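Local coordinates for hypothetical protein AQ_328 (Aquifex aeolicus, PDB 1R4V) that is of unknown function but adopts an ancestral histone fold and may, like histone-fold proteins generally, take part in protein heterodimerization, at residues Lys31-His34 and Tyr35-Glu39; His142-Val145 and Ile146-Thr150. All blocks are in the same frame, centred on the assembly; numbering follows the deposited sequence.

Contact 1 (Lys31-His34 and Tyr35-Glu39); sequences KLDH and YFRTE. With ZN (zinc ion), chain C; CAC (cacodylate ion), chain D.
The His34 ring has Thr38 CG2 over one face, 4.2 Å from the ring centroid and 26° off the normal, a CH-pi contact one helical turn along. At the ring edge, near its plane, lies cacodylate O2, which accepts a hydrogen bond from His34 ND1 at 2.9 Å. The same oxygen sits in the plane of the Arg37 guanidinium, at its edge, and takes a nearly straight bond from Arg37 NH1 (2.8 Å, N-H...O 168°) and a weak one from Arg37 NH2. Arg37 NH2 also forms a salt bridge to Asp33 OD1 at 3.1 Å, with carboxylate and guanidinium planes 86° apart; the bend of the arginine chain at chi3 lets its end reach back towards both acceptors. This polar face belongs to helix 29-40 of the histone fold. Asp33 OD2 binds a zinc ion at 2.0 Å, and cacodylate O1 and two waters are further ligands; Arg25 hydrogen-bonds the same carboxylate oxygen. Since cacodylate probably came from the crystallisation liquor, the cluster may partly reflect the crystal medium. On the buried side, Leu32 and Phe36 lie side by side, Leu32 CD1 3.5 Å from Phe36 CE1, Leu32 packing on Ile49 and Phe36 on Leu52, both of helix 46-62. Thr38 grips the His34 carbonyl twice: its N and OG1 approach His34 O from opposite faces of the carbonyl plane, OG1 at 2.6 Å.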
ATOM      1  N   LYS A  31      -9.742  -8.143  -8.761  1.00 23.55           N
ATOM      2  CA  LYS A  31     -10.553  -7.511  -7.723  1.00 22.54           C
ATOM      3  C   LYS A  31     -10.193  -6.061  -7.458  1.00 22.25           C
ATOM      4  O   LYS A  31     -11.057  -5.236  -7.111  1.00 21.55           O
ATOM      5  CB  LYS A  31     -10.396  -8.330  -6.436  1.00 22.34           C
ATOM      6  CG  LYS A  31     -10.999  -9.718  -6.658  1.00 23.82           C
ATOM      7  CD  LYS A  31     -10.465 -10.789  -5.741  1.00 30.57           C
ATOM      8  CE  LYS A  31     -11.052 -10.671  -4.388  1.00 36.52           C
ATOM      9  NZ  LYS A  31     -11.319 -12.062  -3.866  1.00 43.00           N
ATOM     10  N   LEU A  32      -8.905  -5.761  -7.599  1.00 22.47           N
ATOM     11  CA  LEU A  32      -8.429  -4.393  -7.435  1.00 23.14           C
ATOM     12  C   LEU A  32      -8.942  -3.560  -8.597  1.00 22.66           C
ATOM     13  O   LEU A  32      -9.482  -2.484  -8.385  1.00 22.44           O
ATOM     14  CB  LEU A  32      -6.910  -4.370  -7.408  1.00 23.66           C
ATOM     15  CG  LEU A  32      -6.290  -2.992  -7.100  1.00 25.30           C
ATOM     16  CD1 LEU A  32      -6.545  -2.567  -5.670  1.00 29.41           C
ATOM     17  CD2 LEU A  32      -4.821  -3.044  -7.413  1.00 26.62           C
ATOM     18  N   ASP A  33      -8.758  -4.088  -9.808  1.00 22.72           N
ATOM     19  CA  ASP A  33      -9.190  -3.466 -11.063  1.00 23.02           C
ATOM     20  C   ASP A  33     -10.651  -3.114 -10.936  1.00 23.85           C
ATOM     21  O   ASP A  33     -11.073  -1.960 -11.067  1.00 24.36           O
ATOM     22  CB  ASP A  33      -8.896  -4.451 -12.195  1.00 23.61           C
ATOM     23  CG  ASP A  33      -9.418  -4.031 -13.560  1.00 25.22           C
ATOM     24  OD1 ASP A  33      -9.990  -2.941 -13.748  1.00 34.18           O
ATOM     25  OD2 ASP A  33      -9.293  -4.812 -14.520  1.00 36.84           O
ATOM     26  N   HIS A  34     -11.431  -4.141 -10.623  1.00 25.33           N
ATOM     27  CA  HIS A  34     -12.854  -3.991 -10.426  1.00 25.38           C
ATOM     28  C   HIS A  34     -13.211  -2.976  -9.323  1.00 24.36           C
ATOM     29  O   HIS A  34     -14.085  -2.145  -9.541  1.00 25.65           O
ATOM     30  CB  HIS A  34     -13.458  -5.387 -10.218  1.00 26.52           C
ATOM     31  CG  HIS A  34     -14.941  -5.399 -10.257  1.00 25.63           C
ATOM     32  ND1 HIS A  34     -15.650  -5.951 -11.304  1.00 28.35           N
ATOM     33  CD2 HIS A  34     -15.851  -4.914  -9.384  1.00 29.44           C
ATOM     34  CE1 HIS A  34     -16.942  -5.825 -11.058  1.00 32.32           C
ATOM     35  NE2 HIS A  34     -17.090  -5.199  -9.903  1.00 32.42           N
ATOM     36  N   TYR A  35     -12.569  -2.979  -8.159  1.00 24.27           N
ATOM     37  CA  TYR A  35     -12.862  -1.970  -7.136  1.00 22.65           C
ATOM     38  C   TYR A  35     -12.452  -0.521  -7.510  1.00 23.31           C
ATOM     39  O   TYR A  35     -13.165   0.450  -7.231  1.00 21.15           O
ATOM     40  CB  TYR A  35     -12.139  -2.312  -5.816  1.00 25.23           C
ATOM     41  CG  TYR A  35     -12.566  -1.406  -4.698  1.00 23.59           C
ATOM     42  CD1 TYR A  35     -13.741  -1.647  -4.018  1.00 29.55           C
ATOM     43  CD2 TYR A  35     -11.836  -0.280  -4.352  1.00 28.09           C
ATOM     44  CE1 TYR A  35     -14.162  -0.819  -2.994  1.00 28.26           C
ATOM     45  CE2 TYR A  35     -12.249   0.564  -3.327  1.00 26.74           C
ATOM     46  CZ  TYR A  35     -13.413   0.286  -2.657  1.00 30.48           C
ATOM     47  OH  TYR A  35     -13.873   1.090  -1.648  1.00 29.48           O
ATOM     48  N   PHE A  36     -11.264  -0.354  -8.074  1.00 20.81           N
ATOM     49  CA  PHE A  36     -10.840   0.997  -8.487  1.00 23.23           C
ATOM     50  C   PHE A  36     -11.793   1.621  -9.538  1.00 23.42           C
ATOM     51  O   PHE A  36     -12.098   2.808  -9.497  1.00 24.85           O
ATOM     52  CB  PHE A  36      -9.397   0.939  -8.974  1.00 21.29           C
ATOM     53  CG  PHE A  36      -8.376   1.234  -7.896  1.00 16.79           C
ATOM     54  CD1 PHE A  36      -8.354   0.512  -6.719  1.00 24.44           C
ATOM     55  CD2 PHE A  36      -7.415   2.233  -8.073  1.00 23.26           C
ATOM     56  CE1 PHE A  36      -7.401   0.783  -5.734  1.00 22.19           C
ATOM     57  CE2 PHE A  36      -6.470   2.510  -7.097  1.00 21.07           C
ATOM     58  CZ  PHE A  36      -6.473   1.782  -5.916  1.00 23.11           C
ATOM     59  N   ARG A  37     -12.270   0.814 -10.479  1.00 26.92           N
ATOM     60  CA  ARG A  37     -13.128   1.303 -11.553  1.00 28.11           C
ATOM     61  C   ARG A  37     -14.490   1.657 -10.977  1.00 29.17           C
ATOM     62  O   ARG A  37     -14.949   2.795 -11.077  1.00 30.79           O
ATOM     63  CB  ARG A  37     -13.222   0.257 -12.655  1.00 27.87           C
ATOM     64  CG  ARG A  37     -14.121   0.656 -13.805  1.00 31.13           C
ATOM     65  CD  ARG A  37     -14.141  -0.349 -14.960  1.00 33.22           C
ATOM     66  NE  ARG A  37     -14.870  -1.580 -14.638  1.00 37.37           N
ATOM     67  CZ  ARG A  37     -14.348  -2.782 -14.368  1.00 36.91           C
ATOM     68  NH1 ARG A  37     -15.180  -3.775 -14.097  1.00 34.39           N
ATOM     69  NH2 ARG A  37     -13.043  -3.032 -14.377  1.00 36.88           N
ATOM     70  N   THR A  38     -15.115   0.689 -10.319  1.00 29.59           N
ATOM     71  CA  THR A  38     -16.498   0.838  -9.853  1.00 31.24           C
ATOM     72  C   THR A  38     -16.657   1.762  -8.650  1.00 31.97           C
ATOM     73  O   THR A  38     -17.623   2.516  -8.597  1.00 33.32           O
ATOM     74  CB  THR A  38     -17.110  -0.556  -9.559  1.00 30.15           C
ATOM     75  OG1 THR A  38     -16.301  -1.255  -8.594  1.00 34.78           O
ATOM     76  CG2 THR A  38     -17.026  -1.417 -10.790  1.00 29.94           C
ATOM     77  N   GLU A  39     -15.735   1.731  -7.689  1.00 32.97           N
ATOM     78  CA  GLU A  39     -15.881   2.543  -6.474  1.00 33.54           C
ATOM     79  C   GLU A  39     -15.057   3.837  -6.433  1.00 34.18           C
ATOM     80  O   GLU A  39     -15.471   4.799  -5.785  1.00 35.06           O
ATOM     81  CB  GLU A  39     -15.599   1.692  -5.223  1.00 34.88           C
ATOM     82  CG  GLU A  39     -16.508   0.474  -5.062  1.00 40.46           C
ATOM     83  CD  GLU A  39     -18.005   0.786  -4.943  1.00 46.89           C
ATOM     84  OE1 GLU A  39     -18.382   1.810  -4.318  1.00 48.76           O
ATOM     85  OE2 GLU A  39     -18.824  -0.008  -5.472  1.00 50.96           O
TER
HETATM   86 ZN    ZN C 202     -10.328  -5.053 -16.207  1.00 43.68          ZN
HETATM   87 AS   CAC D 203     -12.759  -6.932 -14.644  1.00 32.50          AS
HETATM   88  O1  CAC D 203     -12.057  -5.961 -15.901  1.00 34.51           O
HETATM   89  O2  CAC D 203     -13.846  -6.139 -13.539  1.00 40.28           O
HETATM   90  C1  CAC D 203     -13.714  -8.465 -15.429  1.00 35.87           C
HETATM   91  C2  CAC D 203     -11.199  -7.505 -13.603  1.00 35.65           C
HETATM   92  O   HOH W   1     -10.587  -3.073 -16.891  0.50 19.30           O
HETATM   93  O   HOH W   2     -10.232  -6.827 -17.227  0.50 22.32           O

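Contact 2 (His142-Val145 and Ile146-Thr150); sequences HADV and IKKAT
Asp144 and Lys148 meet one turn apart on helix 131-149, with Lys148 NZ 2.8 Å from Asp144 OD1 in a salt bridge that uses the syn lone pair of that oxygen. A weaker bond from the same ammonium to Asp144 OD2 spans 3.2 Å. Different first torsions bring the groups together: Asp144 has CG anti to its N (chi1 -174°), whereas Lys148 sets CG beside its own N (chi1 -77°) and runs extended beyond CG, passing Asp144 O on its way to the carboxylate. With an alanine here, the Lys148 ammonium would probably lose both carboxylate oxygens and its counter-charge, leaving the chain freer to swing. The helix is part of the histone fold, and elsewhere it packs through apolar side chains: Val145 and Ala149 touch Ile166 of helix 157-168, while Ala143 packs on Phe36 and Leu40 of helix 29-40. Ile146 directs CG1 back along the helix, to 3.2 Å from His142 O, and its side chain meets Ile42 and Pro155. Lys147 bends at chi3, and its ammonium hydrogen-bonds Leu40 O. Near the end of the helix the backbone bond from Ala149 N to Val145 O is weak, its N-H...O angle only 125°. Thr150 then supplies two donors to Ile146 O, its N at 3.0 Å and its OG1 at 2.8 Å, from opposite faces of the carbonyl plane.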
ATOM      1  N   HIS A 142      -2.993   6.043  -2.339  1.00 20.56           N
ATOM      2  CA  HIS A 142      -2.606   6.150  -3.739  1.00 20.87           C
ATOM      3  C   HIS A 142      -3.785   6.483  -4.653  1.00 19.37           C
ATOM      4  O   HIS A 142      -3.619   7.280  -5.548  1.00 18.79           O
ATOM      5  CB  HIS A 142      -1.929   4.884  -4.255  1.00 19.27           C
ATOM      6  CG  HIS A 142      -0.498   4.772  -3.856  1.00 19.86           C
ATOM      7  ND1 HIS A 142      -0.107   4.468  -2.568  1.00 20.19           N
ATOM      8  CD2 HIS A 142       0.640   4.910  -4.575  1.00 22.05           C
ATOM      9  CE1 HIS A 142       1.213   4.420  -2.513  1.00 19.78           C
ATOM     10  NE2 HIS A 142       1.687   4.690  -3.717  1.00 22.40           N
ATOM     11  N   ALA A 143      -4.955   5.909  -4.430  1.00 18.67           N
ATOM     12  CA  ALA A 143      -6.131   6.263  -5.237  1.00 20.68           C
ATOM     13  C   ALA A 143      -6.451   7.763  -5.108  1.00 20.27           C
ATOM     14  O   ALA A 143      -6.799   8.413  -6.086  1.00 19.82           O
ATOM     15  CB  ALA A 143      -7.333   5.402  -4.830  1.00 21.48           C
ATOM     16  N   ASP A 144      -6.324   8.298  -3.901  1.00 21.44           N
ATOM     17  CA  ASP A 144      -6.584   9.696  -3.592  1.00 22.68           C
ATOM     18  C   ASP A 144      -5.600  10.561  -4.385  1.00 21.80           C
ATOM     19  O   ASP A 144      -5.988  11.528  -5.022  1.00 22.00           O
ATOM     20  CB  ASP A 144      -6.471   9.957  -2.087  1.00 23.18           C
ATOM     21  CG  ASP A 144      -6.873  11.393  -1.691  1.00 28.56           C
ATOM     22  OD1 ASP A 144      -7.925  11.899  -2.148  1.00 41.73           O
ATOM     23  OD2 ASP A 144      -6.197  12.100  -0.904  1.00 42.30           O
ATOM     24  N   VAL A 145      -4.326  10.188  -4.377  1.00 20.86           N
ATOM     25  CA  VAL A 145      -3.294  10.931  -5.069  1.00 20.18           C
ATOM     26  C   VAL A 145      -3.509  10.819  -6.583  1.00 18.46           C
ATOM     27  O   VAL A 145      -3.365  11.827  -7.271  1.00 17.16           O
ATOM     28  CB  VAL A 145      -1.888  10.458  -4.647  1.00 20.93           C
ATOM     29  CG1 VAL A 145      -0.806  11.197  -5.458  1.00 19.56           C
ATOM     30  CG2 VAL A 145      -1.716  10.702  -3.131  1.00 22.22           C
ATOM     31  N   ILE A 146      -3.867   9.643  -7.103  1.00 16.04           N
ATOM     32  CA  ILE A 146      -4.113   9.500  -8.553  1.00 17.26           C
ATOM     33  C   ILE A 146      -5.171  10.493  -9.033  1.00 16.94           C
ATOM     34  O   ILE A 146      -4.997  11.189 -10.029  1.00 16.63           O
ATOM     35  CB  ILE A 146      -4.551   8.054  -8.894  1.00 16.91           C
ATOM     36  CG1 ILE A 146      -3.358   7.088  -8.750  1.00 19.46           C
ATOM     37  CG2 ILE A 146      -5.178   7.949 -10.277  1.00 17.31           C
ATOM     38  CD1 ILE A 146      -3.745   5.664  -8.590  1.00 22.19           C
ATOM     39  N   LYS A 147      -6.285  10.536  -8.316  1.00 19.71           N
ATOM     40  CA  LYS A 147      -7.382  11.442  -8.627  1.00 21.04           C
ATOM     41  C   LYS A 147      -7.041  12.912  -8.500  1.00 19.73           C
ATOM     42  O   LYS A 147      -7.526  13.718  -9.297  1.00 20.34           O
ATOM     43  CB  LYS A 147      -8.586  11.108  -7.758  1.00 22.56           C
ATOM     44  CG  LYS A 147      -9.234   9.825  -8.267  1.00 27.59           C
ATOM     45  CD  LYS A 147     -10.644   9.627  -7.733  1.00 33.41           C
ATOM     46  CE  LYS A 147     -10.623   9.034  -6.347  1.00 39.81           C
ATOM     47  NZ  LYS A 147     -11.970   8.480  -6.063  1.00 45.88           N
ATOM     48  N   LYS A 148      -6.213  13.260  -7.525  1.00 17.82           N
ATOM     49  CA  LYS A 148      -5.789  14.647  -7.339  1.00 19.36           C
ATOM     50  C   LYS A 148      -4.583  15.082  -8.172  1.00 19.60           C
ATOM     51  O   LYS A 148      -4.336  16.279  -8.304  1.00 21.31           O
ATOM     52  CB  LYS A 148      -5.506  14.880  -5.861  1.00 17.25           C
ATOM     53  CG  LYS A 148      -6.799  15.045  -5.107  1.00 21.08           C
ATOM     54  CD  LYS A 148      -6.684  14.775  -3.650  1.00 18.23           C
ATOM     55  CE  LYS A 148      -8.068  14.969  -3.043  1.00 19.12           C
ATOM     56  NZ  LYS A 148      -8.038  14.657  -1.621  1.00 19.13           N
ATOM     57  N   ALA A 149      -3.836  14.155  -8.750  1.00 20.67           N
ATOM     58  CA  ALA A 149      -2.615  14.510  -9.488  1.00 21.05           C
ATOM     59  C   ALA A 149      -2.583  14.201 -10.987  1.00 22.21           C
ATOM     60  O   ALA A 149      -1.891  14.898 -11.703  1.00 23.33           O
ATOM     61  CB  ALA A 149      -1.409  13.891  -8.822  1.00 21.78           C
ATOM     62  N   THR A 150      -3.300  13.198 -11.483  1.00 23.67           N
ATOM     63  CA  THR A 150      -3.096  12.752 -12.855  1.00 22.68           C
ATOM     64  C   THR A 150      -3.928  13.483 -13.891  1.00 24.11           C
ATOM     65  O   THR A 150      -3.430  13.670 -14.999  1.00 24.35           O
ATOM     66  CB  THR A 150      -3.337  11.233 -13.041  1.00 23.19           C
ATOM     67  OG1 THR A 150      -4.695  10.872 -12.780  1.00 24.80           O
ATOM     68  CG2 THR A 150      -2.511  10.418 -12.067  1.00 23.62           C
TER

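How the contacts relate
Contacts 1 and 2 each lie within a single helix, 29-40 and 131-149, and both are partly buried: Leu32, Asp33, Tyr35 and Phe36 in contact 1 and His142, Ala143 and Ile146 in contact 2 lie inside, while His34, Thr38, Lys147 and Lys148 are exposed. Their apolar sides meet directly: Phe36 CE2 is 3.8 Å from Ala143 CB, although the contact centres are about 15 Å apart. Each packs on helix 46-62, contact 1 through Leu32 and Phe36, contact 2 through His142, and contact 2 also touches helix 157-168 through Val145, Ala149 and Thr150. On the polar sides, contact 1 joins its acid-base pair to zinc and a bound anion; in contact 2 the pair involves a lysine and no metal.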